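Local coordinates for protein ferulic acid esterase, AmCE1/Fae1A (Anaeromyces mucronatus, PDB 5CXX) that probably hydrolyses feruloyl esters as a ferulic acid esterase of the alpha/beta-hydrolase fold, and binds ferulic acid, at residues P24-I29 against N43-V48; P183-G188 against G198-D203; D222-Q227 against A251-N256; Y32-E37 against L129-M134. All blocks are in the same frame, centred on the assembly; numbering follows the deposited sequence. Where two conformers were deposited one is given.

Contact 1. Residues P24-I29 against N43-V48; sequences PTAKKI and NVILPV
K27 and V44 are paired in the antiparallel beta hairpin of strands 26-33 and 38-45. They form a hydrogen-bonded pair. K27 N donates to V44 O at 3.0 Å, and V44 N donates to K27 O at 2.9 Å. The same K27 O also meets the CA-H of N43. Next along is K28 with N43, a non-hydrogen-bonded pair. N43 CG lies beside its backbone N (chi1 -73°), which brings OD1 over the K28 backbone, 3.5 Å from K28 CA. K28 NZ and N43 ND2 have partners outside the hairpin: K28 NZ forms salt bridges with E69 and D70, and N43 ND2 bonds to D70. This hairpin forms one border of the mixed central sheet, with strand 26-33 outermost and strand 95-99 next to strand 38-45. One face carries A26, K28, N43 and I45, where I45 CG1 packs on A26 CB at 3.7 Å. The other carries V44, whose CG2 meets I29 CG1 at 3.8 Å, and helix 125-140 covers both through M137 and Y136. Beyond the paired residues the backbones separate and water joins them. One water links T25 N to L46 O, and a second links T25 O to L46 N. Here P24 packs against I45, with P24 CB only 3.5 Å from I45 CG2, a tight carbon contact. V48 CG2 closes on the P24 ring at CD, 4.0 Å away.

Contact 2. Residues P183-G188 against G198-D203; sequences PGITPG and GLISED. With FER (3-(4-hydroxy-3-methoxyphenyl)-2-propenoic acid), chain D.
I185 and I200 join two loops beside the ferulic acid pocket, 183-188 and 198-203, which flank the two-stranded sheet 188-190/194-196. I200 N donates to I185 O at 3.1 Å, meeting it nearly along the C=O axis. L199 N donates to G184 O at 3.2 Å and only weakly to I185 O. CA-H...O contacts add to these: G198 CA to G184 O, and T186 CA to I200 O at 3.4 Å. Apolar contact is light. The I185 and I200 side chains lie side by side, with I185 CG2 4.1 Å from I200 CD1, and T186 CB rests on E202 CG at 3.9 Å. One water joins G184 O to G198 N; another joins T186 OG1, P187 O and E202 OE2. P183 of the pocket puts CG 3.4 Å from ferulic acid O4. The hold is therefore mainly through main-chain atoms, and G198 suits it: a CB there would run into T186 C and P187 N, and its backbone angles also call for glycine.

Contact 3. Residues D222-Q227 against A251-N256; sequences DSVVGQ and ADHDWN. With FER (3-(4-hydroxy-3-methoxyphenyl)-2-propenoic acid), chain D.
D222 and H253 stand with carboxylate and imidazole planes 71° apart. D222 follows strand 213-219 and H253 precedes helix 255-266, in loops at the C-terminal side of the alpha/beta-hydrolase sheet. H253 ND1 donates to D222 OD2; the 2.4 Å is doubtfully short, and the ring was modelled in two conformers. With D222 CG anti to N (chi1 -172°) and chi2 at -49°, OD1 faces its own loop. This oxygen closes an Asx turn with V224 N and an Asx motif with V225 N. V224 CB lies over one face of the H253 ring, 3.6 Å from its centroid, a CH-pi contact. V225 CG1 comes in obliquely, 3.5 Å from H253 CE1. D252 OD1 grips S223 OG on its syn lone pair (2.9 Å), H253 N on its anti lone pair and S223 N from above the carboxylate plane. With an alanine here these donors would probably lose their acceptor. H253 NE2 bonds to S156 OG and, weakly, to ferulic acid O2, consistent with a Ser-His-Asp charge relay.

Contact 4. Residues Y32-E37 against L129-M134; sequences YSKVTE and LIEVIM. With SO4 (sulfate ion), chain E.
The E131 carboxylate has V35 CG2 above its plane, 3.5 Å from OE1, while K34 CE approaches the same OE1 at 4.2 Å. These residues join helix 125-140 to the turn that follows edge strand 26-33 and leads into strand 38-45 of the alpha/beta-hydrolase fold. V132 is the main helix residue in the contact. Its CG1, anti to the backbone N (chi1 -173°), faces Y32 O at 3.7 Å. Its CG2 packs on V35 CG2 at 3.8 Å and sits equally near S33 OG. That hydroxyl closes an ST turn and ST motif, accepting from V35 N and, at 3.0 Å, from T36 N, and it is also hydrogen-bonded to E128. Replacing S33 by alanine would probably leave both turn N-H groups without this acceptor and take one partner from E128. On the strand, Y32 N donates to a sulfate ion, probably from the crystallisation liquor. The extended K34 chain lies across E131, and one water bridges K34 NZ (2.9 Å) and E131 O (2.7 Å).

How the contacts relate
Contacts 2 and 3 serve the ferulic acid pocket from its two ends. P183 of contact 2 meets the phenol end, and V224 and H253 of contact 3 lie by the propenoic acid end. Their centres are 20 Å apart, yet they touch where P183 CD packs on V225 CG1 at 4.2 Å. D190, H196, L65 and M157 also bond to the ligand. Contacts 1 and 4 lie elsewhere, with centres 19 Å apart. Both use strand 26-33 at the border of the central sheet, and helix 125-140 reaches both. Contact 1 is about 11 Å from contact 3 between nearest atoms, and contact 4 about 13 Å from contact 2. Neither contact 1 nor contact 4 touches the ligand.

Contact 1. Residues P24-I29 against N43-V48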
loop_
_atom_site.group_PDB
_atom_site.type_symbol
_atom_site.label_atom_id
_atom_site.label_comp_id
_atom_site.label_asym_id
_atom_site.label_seq_id
_atom_site.Cartn_x
_atom_site.Cartn_y
_atom_site.Cartn_z
ATOM N N PRO A 24 11.080 7.431 -13.353
ATOM C CA PRO A 24 10.274 6.520 -14.159
ATOM C C PRO A 24 8.949 7.155 -14.499
ATOM O O PRO A 24 8.574 8.172 -13.909
ATOM C CB PRO A 24 10.001 5.333 -13.261
ATOM C CG PRO A 24 10.255 5.841 -11.893
ATOM C CD PRO A 24 11.200 7.005 -11.948
ATOM N N THR A 25 8.305 6.584 -15.495
ATOM C CA THR A 25 6.982 7.070 -15.892
ATOM C C THR A 25 5.958 5.957 -15.779
ATOM O O THR A 25 6.262 4.763 -15.864
ATOM C CB THR A 25 6.982 7.592 -17.334
ATOM O OG1 THR A 25 7.305 6.508 -18.199
ATOM C CG2 THR A 25 8.029 8.654 -17.525
ATOM N N ALA A 26 4.714 6.351 -15.532
ATOM C CA ALA A 26 3.633 5.389 -15.454
ATOM C C ALA A 26 3.051 5.116 -16.836
ATOM O O ALA A 26 2.929 6.019 -17.686
ATOM C CB ALA A 26 2.468 5.956 -14.567
ATOM N N LYS A 27 2.698 3.846 -17.048
ATOM C CA LYS A 27 1.958 3.428 -18.237
ATOM C C LYS A 27 0.664 2.788 -17.791
ATOM O O LYS A 27 0.695 1.862 -16.943
ATOM C CB LYS A 27 2.759 2.419 -19.042
ATOM C CG LYS A 27 2.015 1.852 -20.243
ATOM C CD LYS A 27 1.967 2.804 -21.411
ATOM C CE LYS A 27 1.188 2.195 -22.596
ATOM N NZ LYS A 27 -0.163 1.769 -22.065
ATOM N N LYS A 28 -0.467 3.246 -18.344
ATOM C CA LYS A 28 -1.733 2.660 -17.932
ATOM C C LYS A 28 -2.078 1.422 -18.749
ATOM O O LYS A 28 -2.080 1.449 -20.015
ATOM C CB LYS A 28 -2.870 3.690 -18.033
ATOM C CG LYS A 28 -4.132 3.175 -17.284
ATOM C CD LYS A 28 -5.224 4.274 -17.164
ATOM C CE LYS A 28 -4.770 5.427 -16.246
ATOM N NZ LYS A 28 -5.961 6.313 -15.966
ATOM N N ILE A 29 -2.253 0.330 -18.021
ATOM C CA ILE A 29 -2.521 -0.966 -18.592
ATOM C C ILE A 29 -3.981 -1.339 -18.415
ATOM O O ILE A 29 -4.550 -1.182 -17.311
ATOM C CB ILE A 29 -1.606 -2.043 -17.883
ATOM C CG1 ILE A 29 -0.107 -1.692 -18.067
ATOM C CG2 ILE A 29 -1.966 -3.481 -18.345
ATOM C CD1 ILE A 29 0.280 -1.406 -19.485
ATOM N N ASN A 43 -1.815 1.294 -13.253
ATOM C CA ASN A 43 -0.562 1.837 -13.768
ATOM C C ASN A 43 0.571 0.915 -13.424
ATOM O O ASN A 43 0.709 0.444 -12.280
ATOM C CB ASN A 43 -0.277 3.197 -13.173
ATOM C CG ASN A 43 -1.204 4.255 -13.751
ATOM O OD1 ASN A 43 -1.239 4.455 -14.964
ATOM N ND2 ASN A 43 -1.990 4.909 -12.892
ATOM N N VAL A 44 1.408 0.689 -14.421
ATOM C CA VAL A 44 2.675 0.012 -14.202
ATOM C C VAL A 44 3.808 1.015 -14.418
ATOM O O VAL A 44 3.906 1.627 -15.483
ATOM C CB VAL A 44 2.824 -1.203 -15.138
ATOM C CG1 VAL A 44 4.207 -1.881 -14.952
ATOM C CG2 VAL A 44 1.712 -2.219 -14.825
ATOM N N ILE A 45 4.680 1.108 -13.422
ATOM C CA ILE A 45 5.810 2.048 -13.452
ATOM C C ILE A 45 7.099 1.213 -13.439
ATOM O O ILE A 45 7.503 0.691 -12.383
ATOM C CB ILE A 45 5.714 2.990 -12.261
ATOM C CG1 ILE A 45 4.382 3.779 -12.267
ATOM C CG2 ILE A 45 6.976 3.917 -12.234
ATOM C CD1 ILE A 45 3.997 4.235 -10.786
ATOM N N LEU A 46 7.690 1.042 -14.612
ATOM C CA LEU A 46 8.953 0.297 -14.719
ATOM C C LEU A 46 10.116 1.160 -14.284
ATOM O O LEU A 46 10.084 2.357 -14.472
ATOM C CB LEU A 46 9.145 -0.174 -16.156
ATOM C CG LEU A 46 8.027 -1.127 -16.621
ATOM C CD1 LEU A 46 8.173 -1.444 -18.125
ATOM C CD2 LEU A 46 7.878 -2.446 -15.749
ATOM N N PRO A 47 11.160 0.540 -13.722
ATOM C CA PRO A 47 12.291 1.330 -13.235
ATOM C C PRO A 47 13.039 1.963 -14.416
ATOM O O PRO A 47 12.965 1.492 -15.537
ATOM C CB PRO A 47 13.161 0.299 -12.502
ATOM C CG PRO A 47 12.872 -0.981 -13.234
ATOM C CD PRO A 47 11.326 -0.886 -13.432
ATOM N N VAL A 48 13.741 3.042 -14.125
ATOM C CA VAL A 48 14.593 3.664 -15.124
ATOM C C VAL A 48 15.572 2.617 -15.631
ATOM O O VAL A 48 16.204 1.939 -14.812
ATOM C CB VAL A 48 15.340 4.855 -14.506
ATOM C CG1 VAL A 48 16.410 5.368 -15.451
ATOM C CG2 VAL A 48 14.332 5.964 -14.157
HETATM O O HOH W 1 9.653 4.118 -16.458
HETATM O O HOH W 2 6.794 2.351 -17.113
#

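Contact 2. Residues P183-G188 against G198-D203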
loop_
_atom_site.group_PDB
_atom_site.type_symbol
_atom_site.label_atom_id
_atom_site.label_comp_id
_atom_site.label_asym_id
_atom_site.label_seq_id
_atom_site.Cartn_x
_atom_site.Cartn_y
_atom_site.Cartn_z
ATOM N N PRO A 183 -10.651 2.697 9.440
ATOM C CA PRO A 183 -11.304 1.779 10.390
ATOM C C PRO A 183 -11.861 0.550 9.716
ATOM O O PRO A 183 -12.151 0.547 8.503
ATOM C CB PRO A 183 -12.461 2.592 10.973
ATOM C CG PRO A 183 -12.724 3.722 9.919
ATOM C CD PRO A 183 -11.358 4.003 9.337
ATOM N N GLY A 184 -12.048 -0.498 10.525
ATOM C CA GLY A 184 -12.833 -1.659 10.141
ATOM C C GLY A 184 -12.066 -2.917 9.780
ATOM O O GLY A 184 -12.711 -3.938 9.396
ATOM N N ILE A 185 -10.737 -2.905 9.903
ATOM C CA ILE A 185 -10.057 -4.211 9.764
ATOM C C ILE A 185 -10.648 -5.123 10.853
ATOM O O ILE A 185 -10.971 -6.292 10.617
ATOM C CB ILE A 185 -8.546 -4.130 9.966
ATOM C CG1 ILE A 185 -7.969 -3.286 8.820
ATOM C CG2 ILE A 185 -7.912 -5.562 9.967
ATOM C CD1 ILE A 185 -6.481 -3.008 9.065
ATOM N N THR A 186 -10.732 -4.559 12.052
ATOM C CA THR A 186 -11.276 -5.243 13.240
ATOM C C THR A 186 -12.526 -4.422 13.683
ATOM O O THR A 186 -12.803 -3.350 13.105
ATOM C CB THR A 186 -10.211 -5.277 14.345
ATOM O OG1 THR A 186 -9.664 -3.965 14.438
ATOM C CG2 THR A 186 -9.052 -6.254 13.961
ATOM N N PRO A 187 -13.316 -4.905 14.631
ATOM C CA PRO A 187 -14.550 -4.174 14.952
ATOM C C PRO A 187 -14.283 -2.780 15.467
ATOM O O PRO A 187 -13.343 -2.531 16.262
ATOM C CB PRO A 187 -15.199 -5.033 16.043
ATOM C CG PRO A 187 -14.662 -6.445 15.797
ATOM C CD PRO A 187 -13.231 -6.171 15.394
ATOM N N GLY A 188 -15.187 -1.867 15.098
ATOM C CA GLY A 188 -15.001 -0.483 15.547
ATOM C C GLY A 188 -16.223 0.352 15.209
ATOM O O GLY A 188 -17.194 -0.166 14.688
ATOM N N GLY A 198 -16.032 -5.432 11.348
ATOM C CA GLY A 198 -14.672 -5.946 11.340
ATOM C C GLY A 198 -14.546 -7.074 10.303
ATOM O O GLY A 198 -15.403 -7.981 10.244
ATOM N N LEU A 199 -13.475 -7.038 9.512
ATOM C CA LEU A 199 -13.193 -8.176 8.677
ATOM C C LEU A 199 -12.800 -9.410 9.462
ATOM O O LEU A 199 -13.086 -10.540 9.058
ATOM C CB LEU A 199 -12.068 -7.801 7.723
ATOM C CG LEU A 199 -12.399 -6.647 6.740
ATOM C CD1 LEU A 199 -11.168 -6.166 5.933
ATOM C CD2 LEU A 199 -13.512 -7.024 5.775
ATOM N N ILE A 200 -12.120 -9.169 10.584
ATOM C CA ILE A 200 -11.614 -10.223 11.445
ATOM C C ILE A 200 -11.772 -9.735 12.884
ATOM O O ILE A 200 -11.936 -8.530 13.101
ATOM C CB ILE A 200 -10.133 -10.564 11.163
ATOM C CG1 ILE A 200 -9.280 -9.305 11.199
ATOM C CG2 ILE A 200 -10.077 -11.270 9.757
ATOM C CD1 ILE A 200 -7.754 -9.538 10.974
ATOM N N SER A 201 -11.645 -10.631 13.859
ATOM C CA SER A 201 -11.567 -10.175 15.232
ATOM C C SER A 201 -10.161 -9.603 15.542
ATOM O O SER A 201 -9.193 -9.857 14.832
ATOM C CB SER A 201 -11.855 -11.322 16.186
ATOM O OG SER A 201 -10.778 -12.274 16.121
ATOM N N GLU A 202 -10.031 -8.891 16.653
ATOM C CA GLU A 202 -8.717 -8.420 17.051
ATOM C C GLU A 202 -7.710 -9.577 17.248
ATOM O O GLU A 202 -6.593 -9.495 16.791
ATOM C CB GLU A 202 -8.876 -7.593 18.341
ATOM C CG GLU A 202 -9.640 -6.281 18.045
ATOM C CD GLU A 202 -9.738 -5.358 19.249
ATOM O OE1 GLU A 202 -9.448 -5.822 20.386
ATOM O OE2 GLU A 202 -10.144 -4.180 19.086
ATOM N N ASP A 203 -8.129 -10.656 17.921
ATOM C CA ASP A 203 -7.203 -11.790 18.151
ATOM C C ASP A 203 -6.762 -12.441 16.859
ATOM O O ASP A 203 -5.695 -13.081 16.823
ATOM C CB ASP A 203 -7.851 -12.837 19.078
ATOM C CG ASP A 203 -7.755 -12.442 20.510
ATOM O OD1 ASP A 203 -6.928 -11.571 20.873
ATOM O OD2 ASP A 203 -8.518 -13.005 21.309
HETATM C C4 FER D . -14.600 5.148 7.400
HETATM C C5 FER D . -13.964 6.420 7.302
HETATM C C6 FER D . -13.016 6.627 6.343
HETATM C C3 FER D . -14.166 4.111 6.554
HETATM C C2 FER D . -13.236 4.306 5.569
HETATM C C1 FER D . -12.642 5.551 5.471
HETATM C C10 FER D . -14.211 1.866 6.057
HETATM C C7 FER D . -11.645 5.765 4.383
HETATM C C8 FER D . -11.236 6.968 3.947
HETATM C C9 FER D . -10.204 7.021 2.822
HETATM O O1 FER D . -9.740 5.976 2.266
HETATM O O2 FER D . -9.834 8.153 2.415
HETATM O O4 FER D . -15.555 4.826 8.316
HETATM O O3 FER D . -14.822 2.935 6.772
HETATM O O HOH W 3 -15.476 -4.027 9.048
HETATM O O HOH W 4 -10.770 -3.016 16.699
#

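Contact 3. Residues D222-Q227 against A251-N256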
loop_
_atom_site.group_PDB
_atom_site.type_symbol
_atom_site.label_atom_id
_atom_site.label_comp_id
_atom_site.label_asym_id
_atom_site.label_seq_id
_atom_site.Cartn_x
_atom_site.Cartn_y
_atom_site.Cartn_z
ATOM N N ASP A 222 -5.337 13.451 12.108
ATOM C CA ASP A 222 -6.003 12.949 10.905
ATOM C C ASP A 222 -7.516 12.976 11.189
ATOM O O ASP A 222 -8.016 12.172 11.982
ATOM C CB ASP A 222 -5.515 11.528 10.554
ATOM C CG ASP A 222 -6.053 11.073 9.216
ATOM O OD1 ASP A 222 -7.283 11.204 8.990
ATOM O OD2 ASP A 222 -5.274 10.570 8.391
ATOM N N SER A 223 -8.211 13.866 10.474
ATOM C CA SER A 223 -9.638 14.121 10.674
ATOM C C SER A 223 -10.523 13.025 10.001
ATOM O O SER A 223 -11.771 13.003 10.236
ATOM C CB SER A 223 -10.001 15.502 10.087
ATOM O OG SER A 223 -9.704 15.486 8.714
ATOM N N VAL A 224 -9.922 12.111 9.242
ATOM C CA VAL A 224 -10.701 11.126 8.484
ATOM C C VAL A 224 -10.613 9.749 9.164
ATOM O O VAL A 224 -11.671 9.106 9.323
ATOM C CB VAL A 224 -10.218 11.017 7.054
ATOM C CG1 VAL A 224 -10.918 9.871 6.226
ATOM C CG2 VAL A 224 -10.436 12.379 6.359
ATOM N N VAL A 225 -9.399 9.329 9.558
ATOM C CA VAL A 225 -9.304 8.010 10.192
ATOM C C VAL A 225 -8.945 8.095 11.689
ATOM O O VAL A 225 -8.907 7.076 12.335
ATOM C CB VAL A 225 -8.285 7.064 9.463
ATOM C CG1 VAL A 225 -8.696 6.878 7.951
ATOM C CG2 VAL A 225 -6.804 7.556 9.559
ATOM N N GLY A 226 -8.662 9.296 12.201
ATOM C CA GLY A 226 -8.556 9.513 13.646
ATOM C C GLY A 226 -7.552 8.609 14.324
ATOM O O GLY A 226 -6.384 8.550 13.911
ATOM N N GLN A 227 -8.071 7.860 15.304
ATOM C CA GLN A 227 -7.223 7.006 16.138
ATOM C C GLN A 227 -7.230 5.582 15.648
ATOM O O GLN A 227 -6.696 4.685 16.369
ATOM C CB GLN A 227 -7.718 7.070 17.572
ATOM C CG GLN A 227 -7.545 8.489 18.124
ATOM C CD GLN A 227 -6.093 8.873 18.256
ATOM O OE1 GLN A 227 -5.355 8.229 18.993
ATOM N NE2 GLN A 227 -5.672 9.917 17.550
ATOM N N ALA A 251 0.277 16.453 11.181
ATOM C CA ALA A 251 -0.289 16.067 9.895
ATOM C C ALA A 251 -1.709 15.541 9.972
ATOM O O ALA A 251 -2.174 15.026 10.980
ATOM C CB ALA A 251 0.600 15.031 9.198
ATOM N N ASP A 252 -2.423 15.771 8.873
ATOM C CA ASP A 252 -3.813 15.358 8.735
ATOM C C ASP A 252 -3.838 14.234 7.698
ATOM O O ASP A 252 -2.830 13.558 7.468
ATOM C CB ASP A 252 -4.647 16.574 8.302
ATOM C CG ASP A 252 -6.148 16.492 8.663
ATOM O OD1 ASP A 252 -6.828 15.463 8.410
ATOM O OD2 ASP A 252 -6.698 17.542 9.102
ATOM N N HIS A 253 -4.998 14.025 7.066
ATOM C CA HIS A 253 -5.175 13.008 6.022
ATOM C C HIS A 253 -4.575 13.597 4.722
ATOM O O HIS A 253 -5.288 14.146 3.870
ATOM C CB HIS A 253 -6.674 12.668 5.863
ATOM C CG HIS A 253 -6.968 11.215 5.554
ATOM N ND1 HIS A 253 -6.485 10.154 6.312
ATOM C CD2 HIS A 253 -7.701 10.661 4.556
ATOM C CE1 HIS A 253 -6.915 9.024 5.806
ATOM N NE2 HIS A 253 -7.661 9.306 4.734
ATOM N N ASP A 254 -3.246 13.566 4.622
ATOM C CA ASP A 254 -2.602 14.395 3.601
ATOM C C ASP A 254 -1.274 13.813 3.114
ATOM O O ASP A 254 -0.817 12.729 3.566
ATOM C CB ASP A 254 -2.399 15.847 4.163
ATOM C CG ASP A 254 -1.427 15.927 5.359
ATOM O OD1 ASP A 254 -0.458 15.156 5.476
ATOM O OD2 ASP A 254 -1.634 16.791 6.273
ATOM N N TRP A 255 -0.655 14.564 2.192
ATOM C CA TRP A 255 0.532 14.029 1.533
ATOM C C TRP A 255 1.760 14.106 2.438
ATOM O O TRP A 255 2.759 13.437 2.142
ATOM C CB TRP A 255 0.777 14.801 0.226
ATOM C CG TRP A 255 -0.096 14.278 -0.872
ATOM C CD1 TRP A 255 -1.195 14.909 -1.458
ATOM C CD2 TRP A 255 0.096 13.054 -1.601
ATOM N NE1 TRP A 255 -1.717 14.125 -2.441
ATOM C CE2 TRP A 255 -0.944 12.991 -2.570
ATOM C CE3 TRP A 255 1.039 12.008 -1.531
ATOM C CZ2 TRP A 255 -1.061 11.936 -3.472
ATOM C CZ3 TRP A 255 0.902 10.931 -2.443
ATOM C CH2 TRP A 255 -0.139 10.927 -3.394
ATOM N N ASN A 256 1.712 14.923 3.509
ATOM C CA ASN A 256 2.795 14.823 4.509
ATOM C C ASN A 256 2.781 13.454 5.189
ATOM O O ASN A 256 3.863 12.850 5.343
ATOM C CB ASN A 256 2.700 15.988 5.524
ATOM C CG ASN A 256 3.099 17.345 4.900
ATOM O OD1 ASN A 256 3.944 17.381 3.990
ATOM N ND2 ASN A 256 2.501 18.467 5.378
HETATM C C4 FER D . -14.600 5.148 7.400
HETATM C C5 FER D . -13.964 6.420 7.302
HETATM C C6 FER D . -13.016 6.627 6.343
HETATM C C3 FER D . -14.166 4.111 6.554
HETATM C C2 FER D . -13.236 4.306 5.569
HETATM C C1 FER D . -12.642 5.551 5.471
HETATM C C10 FER D . -14.211 1.866 6.057
HETATM C C7 FER D . -11.645 5.765 4.383
HETATM C C8 FER D . -11.236 6.968 3.947
HETATM C C9 FER D . -10.204 7.021 2.822
HETATM O O1 FER D . -9.740 5.976 2.266
HETATM O O2 FER D . -9.834 8.153 2.415
HETATM O O4 FER D . -15.555 4.826 8.316
HETATM O O3 FER D . -14.822 2.935 6.772
HETATM O O HOH W 5 -2.605 10.921 8.459
#

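Contact 4. Residues Y32-E37 against L129-M134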
loop_
_atom_site.group_PDB
_atom_site.type_symbol
_atom_site.label_atom_id
_atom_site.label_comp_id
_atom_site.label_asym_id
_atom_site.label_seq_id
_atom_site.Cartn_x
_atom_site.Cartn_y
_atom_site.Cartn_z
ATOM N N TYR A 32 -8.119 -7.840 -18.408
ATOM C CA TYR A 32 -9.428 -8.387 -18.028
ATOM C C TYR A 32 -9.349 -9.097 -16.674
ATOM O O TYR A 32 -8.458 -9.907 -16.498
ATOM C CB TYR A 32 -9.959 -9.381 -19.113
ATOM C CG TYR A 32 -11.368 -9.850 -18.814
ATOM C CD1 TYR A 32 -12.481 -9.080 -19.165
ATOM C CD2 TYR A 32 -11.597 -11.020 -18.082
ATOM C CE1 TYR A 32 -13.752 -9.468 -18.797
ATOM C CE2 TYR A 32 -12.820 -11.423 -17.719
ATOM C CZ TYR A 32 -13.965 -10.628 -18.085
ATOM O OH TYR A 32 -15.226 -11.040 -17.744
ATOM N N SER A 33 -10.328 -8.839 -15.816
ATOM C CA SER A 33 -10.387 -9.496 -14.481
ATOM C C SER A 33 -11.560 -10.479 -14.410
ATOM O O SER A 33 -12.727 -10.094 -14.495
ATOM C CB SER A 33 -10.588 -8.426 -13.403
ATOM O OG SER A 33 -10.969 -9.108 -12.175
ATOM N N LYS A 34 -11.216 -11.756 -14.201
ATOM C CA LYS A 34 -12.258 -12.731 -13.901
ATOM C C LYS A 34 -12.939 -12.500 -12.524
ATOM O O LYS A 34 -13.967 -13.133 -12.268
ATOM C CB LYS A 34 -11.717 -14.169 -13.966
ATOM C CG LYS A 34 -10.633 -14.425 -12.947
ATOM C CD LYS A 34 -10.027 -15.849 -13.189
ATOM C CE LYS A 34 -8.911 -16.092 -12.158
ATOM N NZ LYS A 34 -8.191 -17.362 -12.543
ATOM N N VAL A 35 -12.324 -11.683 -11.665
ATOM C CA VAL A 35 -12.886 -11.427 -10.342
ATOM C C VAL A 35 -14.036 -10.416 -10.449
ATOM O O VAL A 35 -15.144 -10.668 -9.939
ATOM C CB VAL A 35 -11.777 -10.949 -9.400
ATOM C CG1 VAL A 35 -12.384 -10.355 -8.141
ATOM C CG2 VAL A 35 -10.832 -12.102 -9.050
ATOM N N THR A 36 -13.784 -9.321 -11.137
ATOM C CA THR A 36 -14.881 -8.323 -11.378
ATOM C C THR A 36 -15.711 -8.638 -12.618
ATOM O O THR A 36 -16.793 -8.080 -12.831
ATOM C CB THR A 36 -14.320 -6.899 -11.551
ATOM O OG1 THR A 36 -13.442 -6.882 -12.693
ATOM C CG2 THR A 36 -13.491 -6.486 -10.284
ATOM N N GLU A 37 -15.228 -9.556 -13.430
ATOM C CA GLU A 37 -15.794 -9.878 -14.768
ATOM C C GLU A 37 -15.868 -8.638 -15.649
ATOM O O GLU A 37 -16.776 -8.504 -16.464
ATOM C CB GLU A 37 -17.156 -10.581 -14.659
ATOM C CG GLU A 37 -17.011 -11.863 -13.802
ATOM C CD GLU A 37 -18.258 -12.725 -13.763
ATOM O OE1 GLU A 37 -19.133 -12.630 -14.643
ATOM O OE2 GLU A 37 -18.410 -13.504 -12.785
ATOM N N LEU A 129 -6.076 -8.957 -6.483
ATOM C CA LEU A 129 -4.604 -8.915 -6.451
ATOM C C LEU A 129 -4.035 -10.337 -6.702
ATOM O O LEU A 129 -3.136 -10.532 -7.522
ATOM C CB LEU A 129 -4.149 -8.318 -5.103
ATOM C CG LEU A 129 -2.595 -8.334 -4.973
ATOM C CD1 LEU A 129 -1.947 -7.338 -5.931
ATOM C CD2 LEU A 129 -2.217 -7.987 -3.493
ATOM N N ILE A 130 -4.545 -11.320 -5.936
ATOM C CA ILE A 130 -3.895 -12.653 -5.920
ATOM C C ILE A 130 -4.251 -13.470 -7.149
ATOM O O ILE A 130 -3.382 -14.160 -7.714
ATOM C CB ILE A 130 -4.282 -13.378 -4.594
ATOM C CG1 ILE A 130 -3.611 -12.610 -3.448
ATOM C CG2 ILE A 130 -3.895 -14.846 -4.646
ATOM C CD1 ILE A 130 -4.122 -13.084 -2.037
ATOM N N GLU A 131 -5.518 -13.352 -7.603
ATOM C CA GLU A 131 -5.989 -14.180 -8.716
ATOM C C GLU A 131 -5.743 -13.551 -10.092
ATOM O O GLU A 131 -5.724 -14.282 -11.083
ATOM C CB GLU A 131 -7.507 -14.459 -8.610
ATOM C CG GLU A 131 -7.838 -15.213 -7.316
ATOM C CD GLU A 131 -9.333 -15.426 -7.186
ATOM O OE1 GLU A 131 -10.062 -15.401 -8.196
ATOM O OE2 GLU A 131 -9.799 -15.594 -6.066
ATOM N N VAL A 132 -5.630 -12.220 -10.147
ATOM C CA VAL A 132 -5.589 -11.548 -11.471
ATOM C C VAL A 132 -4.331 -10.708 -11.638
ATOM O O VAL A 132 -3.605 -10.918 -12.632
ATOM C CB VAL A 132 -6.803 -10.649 -11.717
ATOM C CG1 VAL A 132 -6.766 -10.122 -13.172
ATOM C CG2 VAL A 132 -8.045 -11.477 -11.565
ATOM N N ILE A 133 -4.078 -9.772 -10.730
ATOM C CA ILE A 133 -2.980 -8.837 -10.970
ATOM C C ILE A 133 -1.597 -9.482 -10.822
ATOM O O ILE A 133 -0.714 -9.306 -11.697
ATOM C CB ILE A 133 -3.084 -7.651 -10.045
ATOM C CG1 ILE A 133 -4.284 -6.752 -10.497
ATOM C CG2 ILE A 133 -1.823 -6.732 -10.129
ATOM C CD1 ILE A 133 -4.543 -5.604 -9.489
ATOM N N MET A 134 -1.398 -10.254 -9.786
ATOM C CA MET A 134 -0.098 -10.888 -9.610
ATOM C C MET A 134 0.245 -11.830 -10.755
ATOM O O MET A 134 1.361 -11.780 -11.302
ATOM C CB MET A 134 -0.017 -11.615 -8.255
ATOM C CG MET A 134 0.210 -10.646 -7.182
ATOM S SD MET A 134 0.122 -11.482 -5.592
ATOM C CE MET A 134 1.807 -12.017 -5.470
HETATM S S SO4 E . -5.551 -9.752 -20.779
HETATM O O1 SO4 E . -5.032 -10.533 -19.615
HETATM O O2 SO4 E . -6.662 -8.933 -20.390
HETATM O O3 SO4 E . -6.005 -10.743 -21.748
HETATM O O4 SO4 E . -4.552 -8.868 -21.430
HETATM O O HOH W 6 -5.657 -16.957 -11.256
#